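Local coordinates for 3-oxoacyl-[acyl-carrier-protein] synthase 3 (Micrococcus luteus NCTC 2665, PDB 4EWP) that probably catalyses the first condensation of bacterial fatty acid synthesis, joining an acetyl-CoA primer to malonyl-ACP with loss of carbon dioxide, at residues Asn26-Glu31 / Arg53-Ala58; Glu60-Met65 / Val148-Leu153; Ala13-Ala18 / Ala178-Pro183; Asp83-Ile88 / Gly140-Val145; Ser250-Ala255 / Asp283-Gln288. All coordinates share one frame; numbering follows the deposited sequence.

Contact 1. Residues Asn26-Glu31 / Arg53-Ala58; sequences NLVPNE and RQRATA
Arg53 meets Val28 as a hydrogen-bonded antiparallel pair, its N giving to Val28 O and its O accepting from Val28 N. Its side chain then doubles back along the same partner strand. CG starts between the backbone N and the carbonyl carbon (chi1 75°), and further bends at chi2 and chi3 bring the guanidinium beside the start of the short helix 30-33. There Arg53 NH1 and NH2 both give to one oxygen, Asn30 OD1, at 2.9 Å and 3.0 Å, and the acceptor lies in the guanidinium plane. The Asn30 amide plane is turned 62° from that of the guanidinium. NH2 of Arg53 also reaches Val28 O at 2.9 Å from above the carbonyl plane, making that oxygen a double acceptor. Arginine suits the site because one flat group can serve several oxygens; NH1 has a further partner in Phe166 O. Asn30 ND2 is held by Ile50 O and Asp41, which fixes the way its amide faces.

Gln54 pairs with Leu27 at a non-hydrogen-bonded position, the two side chains running side by side with Gln54 CG 3.7 Å from Leu27 CD2; the Gln54 amide turns to Asp170 and Arg23. At Arg55, N gives to Asn26 O at 2.8 Å, and a water joins Arg55 O to Asn26 N. The aliphatic part of Arg55 packs on Val28, Arg55 CG 3.4 Å from Val28 CG2, while NE goes on to Leu168 O. Strands 27-29 and 52-54 make a two-stranded antiparallel ribbon, its Arg53 side chain about 7 Å from that of Asn306, a predicted active-site residue of this thiolase-like fold.

Contact 2. Residues Glu60-Met65 / Val148-Leu153; sequences ETVPVM and VGVERL
Val62, in the first turn of its helix, packs against Val150 on the strand, with CG1 of Val62 3.8 Å from CG1 of Val150. Two branched, compact side chains suit this buried place, where helix and strand come close. Val150 CG2 stands anti to the backbone N and thereby reaches toward the helix, touching the Val62 carbonyl and, more loosely, Met65 CB. Met65 is longer and flexible: its chain bends at chi3 (-73°) to lay Met65 CE near Glu151 O, at 3.3 Å, and beside Arg152 CB.

Arg152 reaches back to the residues before the helix. One face of its guanidinium lies against Thr61 CA, and Arg152 NH1 makes a weak hydrogen bond to Glu60 O at 3.2 Å. Firmer partners set its direction: NE forms a salt bridge with Asp155, and NH1 also gives to Ala58 O. Thr61 is the N-cap, its OG1 accepting from Val64 N at 3.2 Å, a role for which threonine's short hydroxyl is well fitted. Glu151 points the other way, its carboxylate held by Thr93, Thr91 and Val92 N.

The start of helix 62-76 thus lies over strand 144-152 in a sheet of the thiolase-like fold, with Ala172 of the adjoining strand 170-180 touching both Met65 and Val150, and Leu207 of the second subunit packing on Arg152.

Contact 3. Residues Ala13-Ala18 / Ala178-Pro183; sequences ASRIVA and AASDEP
Arg15 O accepts from Ala178 N at 2.8 Å in a nearly straight bond (171°), and Ala13 O accepts from Ser180 N at 2.9 Å, the donor standing well above the carbonyl plane. The return bonds, Arg15 N to Ala178 O and Ala13 N to Ser180 O, are weak and bent. Arg15 with Ala178 and Ala13 with Ser180 are thus hydrogen-bonded antiparallel pairs. Between them Ser14 and Ala179 form a non-hydrogen-bonded pair, and Ser14 CA comes within 3.2 Å of Ala178 O in a CA-H...O contact.

With its hydroxyl swung opposite the backbone N (chi1 178°), Ser180 gives OG-H to Glu182 O at 2.9 Å, bracing the turn that follows the strand. That turn brings Pro183 back over Ala13, whose CB is 3.5 Å from Pro183 CA; a small methyl fits such close backbone. Ser180 CB also packs on Arg15 CB at 3.8 Å. Farther along, Val17 CG1 meets Ala178 CB at 3.8 Å and lies over the centre of one face of the Arg15 guanidinium.

Strand 13-22, outermost in its sheet within this chain, is joined here to the end of strand 170-180. Helix 125-138 covers the Ser14 side, where Asp134 binds the serine hydroxyl, and Gln7 of the second subunit packs on Ala13 and Pro183.

Contact 4. Residues Asp83-Ile88 / Gly140-Val145; sequences DLDAVI and GTARHV
Asp85 N gives to His144 O at 2.8 Å, in the carbonyl plane and nearly straight (171°), where two strands that run parallel begin side by side. The Asp85 side chain returns the link. With CG beside its own backbone N (chi1 -56°), the carboxylate reaches the opposite backbone, and Asp85 OD2 accepts from His144 N, 3.0 Å away, from above the carboxylate plane. Arg143 N lies improbably close to OD2, so its bond is doubtful in detail. A short acidic side chain suits this place because it can turn an oxygen to backbone N-H groups where strand 144-152 starts. Asp85 CB also rests on Ala142 CB at 3.7 Å.

The His144 ring holds a water at its edge, with His144 ND1 2.7 Å from the water oxygen; the same water lies 2.8 Å from Asp83 O and probably gives to it. Beyond the polar cluster the contact turns apolar: Val145 CG1 packs on Ala86 CB at 4.1 Å and on Ile88 CD1 at 3.9 Å, where small and branched side chains fill a buried layer.

Strands 86-90 and 144-152 are neighbours in the five-stranded sheet. Helix 125-138, which ends in a Schellman motif at Gly140 and leads into the second strand, covers Ile88 and Val145, while Ala178 of strand 170-180 touches His144.

Contact 5. Residues Ser250-Ala255 / Asp283-Gln288; sequences SMAKVA and DEFAKQ
Phe285 projects from helix 279-288 onto helix 240-262, the main side chain in a packing of two helices from the C-terminal half of the thiolase-like fold. The short helix segments cross at -45° with their axes 9.8 Å apart. A chi1 of -153° points the benzyl group opposite the backbone N, which carries the ring away from its own helix, its outer end foremost. Phe285 CZ approaches the Met251 backbone and side chain together, 3.6 Å from Met251 O and 3.7 Å from Met251 CB. Phe285 CE2 comes within 3.7 Å of Ala252 CA, so the far end of the ring lies close to the backbone of the other helix, approached obliquely. One turn on, Ala255 CB stands at the ring edge, near its plane, 4.0 Å from Phe285 CE2.

Ala252 and Ala255 keep the helix surface low enough for a large ring to approach it; the end of Met251 leads away from Phe285, and its side chain also touches Phe336 and Tyr342. Phe272 meets the Phe285 ring edge-to-face, and Ile334 of strand 330-337 also touches it, placing the contact beside the central sheet of this half. The Phe285 side chain is about 7 Å from that of His275, a predicted active-site residue. At the margin, Gln288 bends at chi2 and rests its aliphatic part on Ala252, with Gln288 CG 3.6 Å from Ala252 CB.

Contacts 2, 3 and 4 share one five-stranded sheet. Contacts 2 and 4 both use strand 144-152 and are joined where Val148 N lies 2.8 Å from Ile88 O; contacts 3 and 4, with centres 12 Å apart, meet through Ala179 N and Arg143 O at 3.0 Å. Contact 1 joins contact 2 through Ala58 O, 2.9 Å from Arg152 NH1. Contact 5 stands apart in the other half, its nearest atoms about 15 Å from contact 1. Contacts 1, 2 and 5 lie closer to the predicted catalytic residues: the side chain of Glu151 is about 6 Å from that of Cys123, whereas contacts 3 and 4 are remote from them.

Contact 1. Residues Asn26-Glu31 / Arg53-Ala58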
# COMPACT_ATOMS: atom_id res chain seq x y z
N ASN A 26 -22.51 9.35 13.79
CA ASN A 26 -23.46 8.26 14.02
C ASN A 26 -22.86 7.17 14.91
O ASN A 26 -22.01 6.39 14.48
CB ASN A 26 -23.96 7.67 12.69
CG ASN A 26 -25.20 6.82 12.87
OD1 ASN A 26 -25.83 6.86 13.92
ND2 ASN A 26 -25.56 6.05 11.84
N LEU A 27 -23.29 7.14 16.16
CA LEU A 27 -22.86 6.11 17.08
C LEU A 27 -23.97 5.08 17.17
O LEU A 27 -24.96 5.30 17.85
CB LEU A 27 -22.58 6.69 18.47
CG LEU A 27 -21.47 7.74 18.52
CD1 LEU A 27 -21.09 8.02 19.97
CD2 LEU A 27 -20.24 7.33 17.70
N VAL A 28 -23.81 3.98 16.45
CA VAL A 28 -24.82 2.93 16.42
C VAL A 28 -24.76 2.05 17.67
O VAL A 28 -23.71 1.53 18.02
CB VAL A 28 -24.65 2.05 15.16
CG1 VAL A 28 -25.67 0.93 15.14
CG2 VAL A 28 -24.76 2.91 13.90
N PRO A 29 -25.90 1.91 18.36
CA PRO A 29 -25.94 1.06 19.56
C PRO A 29 -26.16 -0.41 19.21
O PRO A 29 -26.68 -0.73 18.13
CB PRO A 29 -27.15 1.59 20.32
CG PRO A 29 -28.06 2.08 19.26
CD PRO A 29 -27.15 2.66 18.18
N ASN A 30 -25.78 -1.29 20.12
CA ASN A 30 -25.89 -2.72 19.89
C ASN A 30 -27.24 -3.16 19.36
O ASN A 30 -27.34 -4.07 18.54
CB ASN A 30 -25.54 -3.49 21.16
CG ASN A 30 -24.06 -3.40 21.51
OD1 ASN A 30 -23.23 -3.02 20.67
ND2 ASN A 30 -23.72 -3.75 22.74
N GLU A 31 -28.30 -2.49 19.82
CA GLU A 31 -29.67 -2.94 19.58
C GLU A 31 -30.05 -2.91 18.10
O GLU A 31 -30.91 -3.67 17.65
CB GLU A 31 -30.65 -2.09 20.40
CG GLU A 31 -32.03 -2.71 20.57
CD GLU A 31 -32.15 -3.64 21.78
OE1 GLU A 31 -31.18 -3.76 22.56
OE2 GLU A 31 -33.24 -4.24 21.95
N ARG A 53 -20.71 1.83 18.08
CA ARG A 53 -19.63 1.97 17.11
C ARG A 53 -19.92 3.12 16.13
O ARG A 53 -21.07 3.39 15.79
CB ARG A 53 -19.36 0.65 16.37
CG ARG A 53 -20.39 0.27 15.30
CD ARG A 53 -21.63 -0.34 15.91
NE ARG A 53 -21.36 -1.60 16.60
CZ ARG A 53 -21.93 -1.98 17.74
NH1 ARG A 53 -21.63 -3.15 18.28
NH2 ARG A 53 -22.83 -1.19 18.33
N GLN A 54 -18.85 3.80 15.73
CA GLN A 54 -18.93 4.84 14.72
C GLN A 54 -19.35 4.23 13.39
O GLN A 54 -18.74 3.27 12.92
CB GLN A 54 -17.57 5.53 14.58
CG GLN A 54 -17.23 6.34 15.82
CD GLN A 54 -15.76 6.65 15.98
OE1 GLN A 54 -15.35 7.17 17.02
NE2 GLN A 54 -14.96 6.35 14.96
N ARG A 55 -20.40 4.77 12.79
CA ARG A 55 -20.82 4.34 11.47
C ARG A 55 -20.93 5.55 10.54
O ARG A 55 -21.70 6.47 10.78
CB ARG A 55 -22.12 3.53 11.54
CG ARG A 55 -21.93 2.11 12.10
CD ARG A 55 -20.90 1.33 11.26
NE ARG A 55 -20.60 -0.00 11.77
CZ ARG A 55 -21.40 -1.07 11.62
NH1 ARG A 55 -22.57 -0.97 11.00
NH2 ARG A 55 -21.02 -2.25 12.11
N ALA A 56 -20.13 5.53 9.48
CA ALA A 56 -20.05 6.64 8.54
C ALA A 56 -21.22 6.64 7.58
O ALA A 56 -21.74 5.59 7.22
CB ALA A 56 -18.73 6.58 7.75
N THR A 57 -21.63 7.84 7.16
CA THR A 57 -22.63 7.99 6.12
C THR A 57 -21.97 7.79 4.76
O THR A 57 -20.75 7.65 4.68
CB THR A 57 -23.26 9.39 6.15
OG1 THR A 57 -22.25 10.38 5.90
CG2 THR A 57 -23.90 9.67 7.50
N ALA A 58 -22.78 7.79 3.70
CA ALA A 58 -22.30 7.68 2.33
C ALA A 58 -21.32 8.78 1.93
O ALA A 58 -20.36 8.52 1.21
CB ALA A 58 -23.48 7.66 1.35
O HOH W 1 -21.89 9.35 10.71

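Contact 2. Residues Glu60-Met65 / Val148-Leu153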
# COMPACT_ATOMS: atom_id res chain seq x y z
N GLU A 60 -19.34 10.42 3.95
CA GLU A 60 -18.12 10.30 4.75
C GLU A 60 -17.22 9.19 4.23
O GLU A 60 -17.11 8.12 4.84
CB GLU A 60 -18.46 10.06 6.22
CG GLU A 60 -19.03 11.29 6.89
CD GLU A 60 -19.50 11.00 8.29
OE1 GLU A 60 -20.32 10.06 8.47
OE2 GLU A 60 -19.02 11.70 9.21
N THR A 61 -16.61 9.46 3.08
CA THR A 61 -15.77 8.47 2.41
C THR A 61 -14.42 8.38 3.09
O THR A 61 -14.09 9.16 3.99
CB THR A 61 -15.54 8.88 0.95
OG1 THR A 61 -14.95 10.18 0.91
CG2 THR A 61 -16.86 8.89 0.16
N VAL A 62 -13.62 7.42 2.66
CA VAL A 62 -12.26 7.33 3.15
C VAL A 62 -11.49 8.67 2.95
O VAL A 62 -10.87 9.17 3.89
CB VAL A 62 -11.53 6.10 2.53
CG1 VAL A 62 -10.01 6.14 2.79
CG2 VAL A 62 -12.16 4.82 3.08
N PRO A 63 -11.54 9.26 1.75
CA PRO A 63 -10.82 10.53 1.57
C PRO A 63 -11.37 11.69 2.40
O PRO A 63 -10.59 12.51 2.86
CB PRO A 63 -10.98 10.82 0.07
CG PRO A 63 -11.13 9.45 -0.55
CD PRO A 63 -11.96 8.67 0.46
N VAL A 64 -12.69 11.76 2.56
CA VAL A 64 -13.29 12.79 3.39
C VAL A 64 -12.79 12.68 4.84
O VAL A 64 -12.32 13.66 5.42
CB VAL A 64 -14.82 12.71 3.34
CG1 VAL A 64 -15.44 13.51 4.49
CG2 VAL A 64 -15.31 13.26 2.01
N MET A 65 -12.89 11.48 5.40
CA MET A 65 -12.47 11.23 6.78
C MET A 65 -10.96 11.45 6.96
O MET A 65 -10.53 12.07 7.93
CB MET A 65 -12.88 9.82 7.24
CG MET A 65 -14.42 9.60 7.24
SD MET A 65 -14.88 8.13 8.18
CE MET A 65 -14.37 6.81 7.07
N VAL A 148 -1.99 8.38 7.93
CA VAL A 148 -3.40 8.32 8.20
C VAL A 148 -3.86 6.87 8.22
O VAL A 148 -3.71 6.15 7.23
CB VAL A 148 -4.23 9.08 7.14
CG1 VAL A 148 -5.70 9.02 7.49
CG2 VAL A 148 -3.80 10.53 7.10
N GLY A 149 -4.41 6.43 9.35
CA GLY A 149 -5.06 5.13 9.40
C GLY A 149 -6.53 5.44 9.23
O GLY A 149 -7.07 6.25 9.99
N VAL A 150 -7.18 4.83 8.24
CA VAL A 150 -8.56 5.22 7.91
C VAL A 150 -9.32 4.07 7.26
O VAL A 150 -8.77 3.34 6.44
CB VAL A 150 -8.60 6.50 7.02
CG1 VAL A 150 -7.68 6.37 5.80
CG2 VAL A 150 -10.02 6.83 6.58
N GLU A 151 -10.58 3.90 7.64
CA GLU A 151 -11.39 2.80 7.13
C GLU A 151 -12.86 3.16 7.14
O GLU A 151 -13.35 3.79 8.08
CB GLU A 151 -11.21 1.55 8.00
CG GLU A 151 -9.78 1.05 8.22
CD GLU A 151 -9.22 0.31 7.02
OE1 GLU A 151 -9.77 0.42 5.91
OE2 GLU A 151 -8.20 -0.39 7.19
N ARG A 152 -13.57 2.75 6.11
CA ARG A 152 -15.02 2.65 6.21
C ARG A 152 -15.35 1.16 6.15
O ARG A 152 -15.81 0.65 5.13
CB ARG A 152 -15.75 3.46 5.13
CG ARG A 152 -17.27 3.61 5.44
CD ARG A 152 -17.96 4.73 4.65
NE ARG A 152 -17.99 4.46 3.22
CZ ARG A 152 -18.39 5.33 2.30
NH1 ARG A 152 -18.79 6.55 2.64
NH2 ARG A 152 -18.36 4.98 1.01
N LEU A 153 -15.08 0.48 7.26
CA LEU A 153 -15.28 -0.96 7.37
C LEU A 153 -16.73 -1.35 7.15
O LEU A 153 -17.02 -2.49 6.77
CB LEU A 153 -14.83 -1.45 8.74
CG LEU A 153 -13.35 -1.36 9.09
CD1 LEU A 153 -13.14 -1.64 10.55
CD2 LEU A 153 -12.56 -2.36 8.24

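Contact 3. Residues Ala13-Ala18 / Ala178-Pro183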
# COMPACT_ATOMS: atom_id res chain seq x y z
N ALA A 13 17.02 11.89 14.74
CA ALA A 13 15.89 11.06 15.14
C ALA A 13 14.57 11.61 14.62
O ALA A 13 14.55 12.52 13.79
CB ALA A 13 15.85 10.93 16.67
N SER A 14 13.47 11.06 15.11
CA SER A 14 12.15 11.42 14.61
C SER A 14 11.18 11.54 15.77
O SER A 14 11.50 11.14 16.89
CB SER A 14 11.65 10.32 13.69
OG SER A 14 11.60 9.11 14.42
N ARG A 15 9.98 12.05 15.50
CA ARG A 15 9.01 12.21 16.58
C ARG A 15 7.63 12.52 16.03
O ARG A 15 7.50 13.16 14.99
CB ARG A 15 9.48 13.27 17.58
CG ARG A 15 8.54 14.44 17.85
CD ARG A 15 9.13 15.36 18.94
NE ARG A 15 8.27 16.50 19.25
CZ ARG A 15 8.48 17.76 18.84
NH1 ARG A 15 9.55 18.05 18.10
NH2 ARG A 15 7.62 18.72 19.17
N ILE A 16 6.61 12.03 16.72
CA ILE A 16 5.23 12.33 16.37
C ILE A 16 4.93 13.70 16.94
O ILE A 16 4.98 13.89 18.15
CB ILE A 16 4.26 11.28 16.96
CG1 ILE A 16 4.50 9.91 16.30
CG2 ILE A 16 2.80 11.73 16.81
CD1 ILE A 16 3.73 8.75 16.91
N VAL A 17 4.64 14.67 16.07
CA VAL A 17 4.45 16.04 16.56
C VAL A 17 2.99 16.46 16.68
O VAL A 17 2.71 17.59 17.11
CB VAL A 17 5.22 17.07 15.70
CG1 VAL A 17 6.70 16.81 15.82
CG2 VAL A 17 4.76 17.01 14.24
N ALA A 18 2.07 15.56 16.34
CA ALA A 18 0.64 15.87 16.47
C ALA A 18 -0.21 14.68 16.12
O ALA A 18 0.24 13.75 15.43
CB ALA A 18 0.27 17.04 15.59
N ALA A 178 7.91 13.89 12.37
CA ALA A 178 8.87 14.90 11.96
C ALA A 178 10.31 14.61 12.40
O ALA A 178 10.55 13.94 13.42
CB ALA A 178 8.43 16.28 12.47
N ALA A 179 11.25 15.14 11.63
CA ALA A 179 12.65 15.16 12.06
C ALA A 179 12.75 15.74 13.47
O ALA A 179 12.04 16.67 13.83
CB ALA A 179 13.51 15.96 11.08
N SER A 180 13.66 15.19 14.27
CA SER A 180 13.78 15.63 15.65
C SER A 180 15.22 15.46 16.13
O SER A 180 15.96 14.63 15.61
CB SER A 180 12.82 14.82 16.53
OG SER A 180 12.95 15.17 17.90
N ASP A 181 15.60 16.28 17.12
CA ASP A 181 16.91 16.19 17.77
C ASP A 181 16.96 15.05 18.77
O ASP A 181 17.99 14.39 18.93
CB ASP A 181 17.24 17.50 18.50
CG ASP A 181 17.78 18.58 17.58
OD1 ASP A 181 18.15 18.24 16.43
OD2 ASP A 181 17.85 19.76 18.01
N GLU A 182 15.85 14.84 19.47
CA GLU A 182 15.78 13.77 20.45
C GLU A 182 14.89 12.64 19.96
O GLU A 182 13.85 12.89 19.36
CB GLU A 182 15.28 14.32 21.79
CG GLU A 182 16.26 15.26 22.47
CD GLU A 182 17.47 14.54 23.04
OE1 GLU A 182 17.32 13.38 23.50
OE2 GLU A 182 18.57 15.12 23.03
N PRO A 183 15.30 11.40 20.23
CA PRO A 183 14.55 10.18 19.88
C PRO A 183 13.12 10.24 20.40
O PRO A 183 12.92 10.32 21.61
CB PRO A 183 15.31 9.08 20.63
CG PRO A 183 16.68 9.62 20.82
CD PRO A 183 16.52 11.10 20.99

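Contact 4. Residues Asp83-Ile88 / Gly140-Val145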
# COMPACT_ATOMS: atom_id res chain seq x y z
N ASP A 83 3.88 21.90 3.91
CA ASP A 83 5.03 21.50 4.71
C ASP A 83 5.28 19.99 4.69
O ASP A 83 6.35 19.54 5.09
CB ASP A 83 4.88 21.98 6.16
CG ASP A 83 4.91 23.50 6.27
OD1 ASP A 83 5.82 24.12 5.68
OD2 ASP A 83 4.01 24.07 6.93
N LEU A 84 4.31 19.21 4.22
CA LEU A 84 4.47 17.75 4.20
C LEU A 84 5.35 17.26 3.04
O LEU A 84 5.25 17.76 1.93
CB LEU A 84 3.10 17.06 4.15
CG LEU A 84 2.11 17.34 5.28
CD1 LEU A 84 0.74 16.82 4.87
CD2 LEU A 84 2.57 16.75 6.64
N ASP A 85 6.19 16.26 3.30
CA ASP A 85 7.11 15.74 2.29
C ASP A 85 6.66 14.35 1.85
O ASP A 85 7.25 13.79 0.93
CB ASP A 85 8.53 15.61 2.86
CG ASP A 85 9.05 16.91 3.41
OD1 ASP A 85 8.70 17.97 2.87
OD2 ASP A 85 9.81 16.85 4.40
N ALA A 86 5.64 13.80 2.52
CA ALA A 86 5.09 12.49 2.17
C ALA A 86 3.75 12.26 2.84
O ALA A 86 3.50 12.78 3.93
CB ALA A 86 6.06 11.38 2.54
N VAL A 87 2.89 11.48 2.19
CA VAL A 87 1.55 11.22 2.68
C VAL A 87 1.34 9.72 2.60
O VAL A 87 1.38 9.16 1.51
CB VAL A 87 0.46 11.91 1.81
CG1 VAL A 87 -0.92 11.49 2.25
CG2 VAL A 87 0.60 13.43 1.85
N ILE A 88 1.14 9.07 3.74
CA ILE A 88 0.93 7.63 3.77
C ILE A 88 -0.47 7.35 4.29
O ILE A 88 -0.83 7.76 5.40
CB ILE A 88 1.95 6.90 4.67
CG1 ILE A 88 3.38 7.23 4.24
CG2 ILE A 88 1.72 5.41 4.64
CD1 ILE A 88 4.44 6.58 5.11
N GLY A 140 16.54 10.85 5.98
CA GLY A 140 16.60 12.17 5.38
C GLY A 140 15.81 12.26 4.07
O GLY A 140 15.98 13.20 3.30
N THR A 141 14.94 11.29 3.83
CA THR A 141 14.09 11.31 2.64
C THR A 141 12.96 12.31 2.81
O THR A 141 12.47 12.90 1.84
CB THR A 141 13.51 9.90 2.37
OG1 THR A 141 14.59 8.96 2.22
CG2 THR A 141 12.64 9.89 1.11
N ALA A 142 12.54 12.51 4.06
CA ALA A 142 11.42 13.40 4.37
C ALA A 142 11.61 14.08 5.73
O ALA A 142 12.11 13.47 6.68
CB ALA A 142 10.09 12.62 4.32
N ARG A 143 11.22 15.34 5.83
CA ARG A 143 11.29 16.05 7.10
C ARG A 143 9.95 16.00 7.86
O ARG A 143 9.92 16.00 9.09
CB ARG A 143 11.73 17.50 6.88
CG ARG A 143 13.18 17.63 6.38
CD ARG A 143 13.67 19.07 6.49
NE ARG A 143 13.25 19.68 7.75
CZ ARG A 143 13.84 19.47 8.93
NH1 ARG A 143 14.89 18.66 9.02
NH2 ARG A 143 13.38 20.08 10.01
N HIS A 144 8.85 15.94 7.12
CA HIS A 144 7.51 15.83 7.70
C HIS A 144 6.64 14.80 6.93
O HIS A 144 6.39 14.97 5.74
CB HIS A 144 6.80 17.19 7.71
CG HIS A 144 7.53 18.26 8.46
ND1 HIS A 144 8.39 19.14 7.85
CD2 HIS A 144 7.50 18.61 9.77
CE1 HIS A 144 8.87 19.98 8.75
NE2 HIS A 144 8.34 19.68 9.92
N VAL A 145 6.17 13.77 7.62
CA VAL A 145 5.41 12.70 6.98
C VAL A 145 4.06 12.61 7.64
O VAL A 145 3.96 12.55 8.88
CB VAL A 145 6.14 11.33 7.09
CG1 VAL A 145 5.35 10.19 6.41
CG2 VAL A 145 7.53 11.43 6.49
O HOH W 2 9.14 19.54 5.25

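Contact 5. Residues Ser250-Ala255 / Asp283-Gln288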
# COMPACT_ATOMS: atom_id res chain seq x y z
N SER A 250 0.51 -13.97 21.65
CA SER A 250 1.60 -13.74 20.70
C SER A 250 2.04 -12.27 20.69
O SER A 250 3.23 -11.96 20.76
CB SER A 250 1.20 -14.19 19.30
OG SER A 250 1.30 -15.60 19.20
N MET A 251 1.07 -11.37 20.61
CA MET A 251 1.36 -9.95 20.63
C MET A 251 1.99 -9.50 21.94
O MET A 251 2.74 -8.53 21.97
CB MET A 251 0.11 -9.14 20.29
CG MET A 251 -0.36 -9.35 18.84
SD MET A 251 0.88 -8.95 17.57
CE MET A 251 1.64 -10.53 17.22
N ALA A 252 1.72 -10.20 23.03
CA ALA A 252 2.35 -9.80 24.28
C ALA A 252 3.87 -9.95 24.16
O ALA A 252 4.62 -9.16 24.72
CB ALA A 252 1.80 -10.60 25.46
N LYS A 253 4.32 -10.93 23.39
CA LYS A 253 5.75 -11.13 23.19
C LYS A 253 6.30 -10.00 22.33
O LYS A 253 7.41 -9.50 22.57
CB LYS A 253 6.04 -12.48 22.54
CG LYS A 253 5.37 -13.65 23.26
CD LYS A 253 5.78 -15.00 22.68
CE LYS A 253 5.04 -16.14 23.36
NZ LYS A 253 5.57 -17.46 22.94
N VAL A 254 5.53 -9.60 21.32
CA VAL A 254 5.91 -8.48 20.47
C VAL A 254 6.04 -7.20 21.32
O VAL A 254 7.03 -6.47 21.23
CB VAL A 254 4.89 -8.27 19.32
CG1 VAL A 254 5.22 -7.01 18.50
CG2 VAL A 254 4.83 -9.51 18.42
N ALA A 255 5.05 -6.96 22.17
CA ALA A 255 5.09 -5.77 23.01
C ALA A 255 6.32 -5.76 23.93
O ALA A 255 7.00 -4.74 24.08
CB ALA A 255 3.81 -5.65 23.82
N ASP A 283 -7.98 -6.01 27.80
CA ASP A 283 -7.78 -6.33 29.21
C ASP A 283 -6.71 -7.40 29.44
O ASP A 283 -5.79 -7.21 30.24
CB ASP A 283 -9.08 -6.81 29.85
CG ASP A 283 -10.15 -5.74 29.88
OD1 ASP A 283 -9.82 -4.57 29.63
OD2 ASP A 283 -11.32 -6.07 30.16
N GLU A 284 -6.82 -8.52 28.73
CA GLU A 284 -5.93 -9.65 28.93
C GLU A 284 -4.50 -9.26 28.55
O GLU A 284 -3.53 -9.65 29.21
CB GLU A 284 -6.41 -10.85 28.10
CG GLU A 284 -5.83 -12.18 28.53
CD GLU A 284 -5.97 -12.43 30.01
OE1 GLU A 284 -7.11 -12.48 30.51
OE2 GLU A 284 -4.92 -12.57 30.69
N PHE A 285 -4.41 -8.45 27.50
CA PHE A 285 -3.15 -7.88 27.04
C PHE A 285 -2.49 -7.02 28.13
O PHE A 285 -1.34 -7.24 28.52
CB PHE A 285 -3.44 -7.04 25.79
CG PHE A 285 -2.29 -6.91 24.84
CD1 PHE A 285 -2.53 -6.67 23.50
CD2 PHE A 285 -0.99 -7.02 25.29
CE1 PHE A 285 -1.48 -6.53 22.60
CE2 PHE A 285 0.07 -6.89 24.40
CZ PHE A 285 -0.17 -6.65 23.06
N ALA A 286 -3.23 -6.04 28.65
CA ALA A 286 -2.74 -5.19 29.72
C ALA A 286 -2.27 -6.00 30.93
O ALA A 286 -1.26 -5.68 31.54
CB ALA A 286 -3.82 -4.18 30.14
N LYS A 287 -3.01 -7.06 31.27
CA LYS A 287 -2.63 -7.89 32.40
C LYS A 287 -1.30 -8.59 32.12
O LYS A 287 -0.45 -8.72 33.00
CB LYS A 287 -3.72 -8.93 32.68
CG LYS A 287 -3.33 -9.98 33.72
CD LYS A 287 -4.48 -10.96 33.99
CE LYS A 287 -4.02 -12.15 34.84
NZ LYS A 287 -5.15 -13.04 35.26
N GLN A 288 -1.12 -9.03 30.89
CA GLN A 288 0.05 -9.82 30.55
C GLN A 288 1.34 -8.96 30.62
O GLN A 288 2.43 -9.44 30.98
CB GLN A 288 -0.15 -10.47 29.17
CG GLN A 288 0.85 -11.57 28.83
CD GLN A 288 0.75 -12.78 29.75
OE1 GLN A 288 -0.27 -13.00 30.41
NE2 GLN A 288 1.81 -13.58 29.78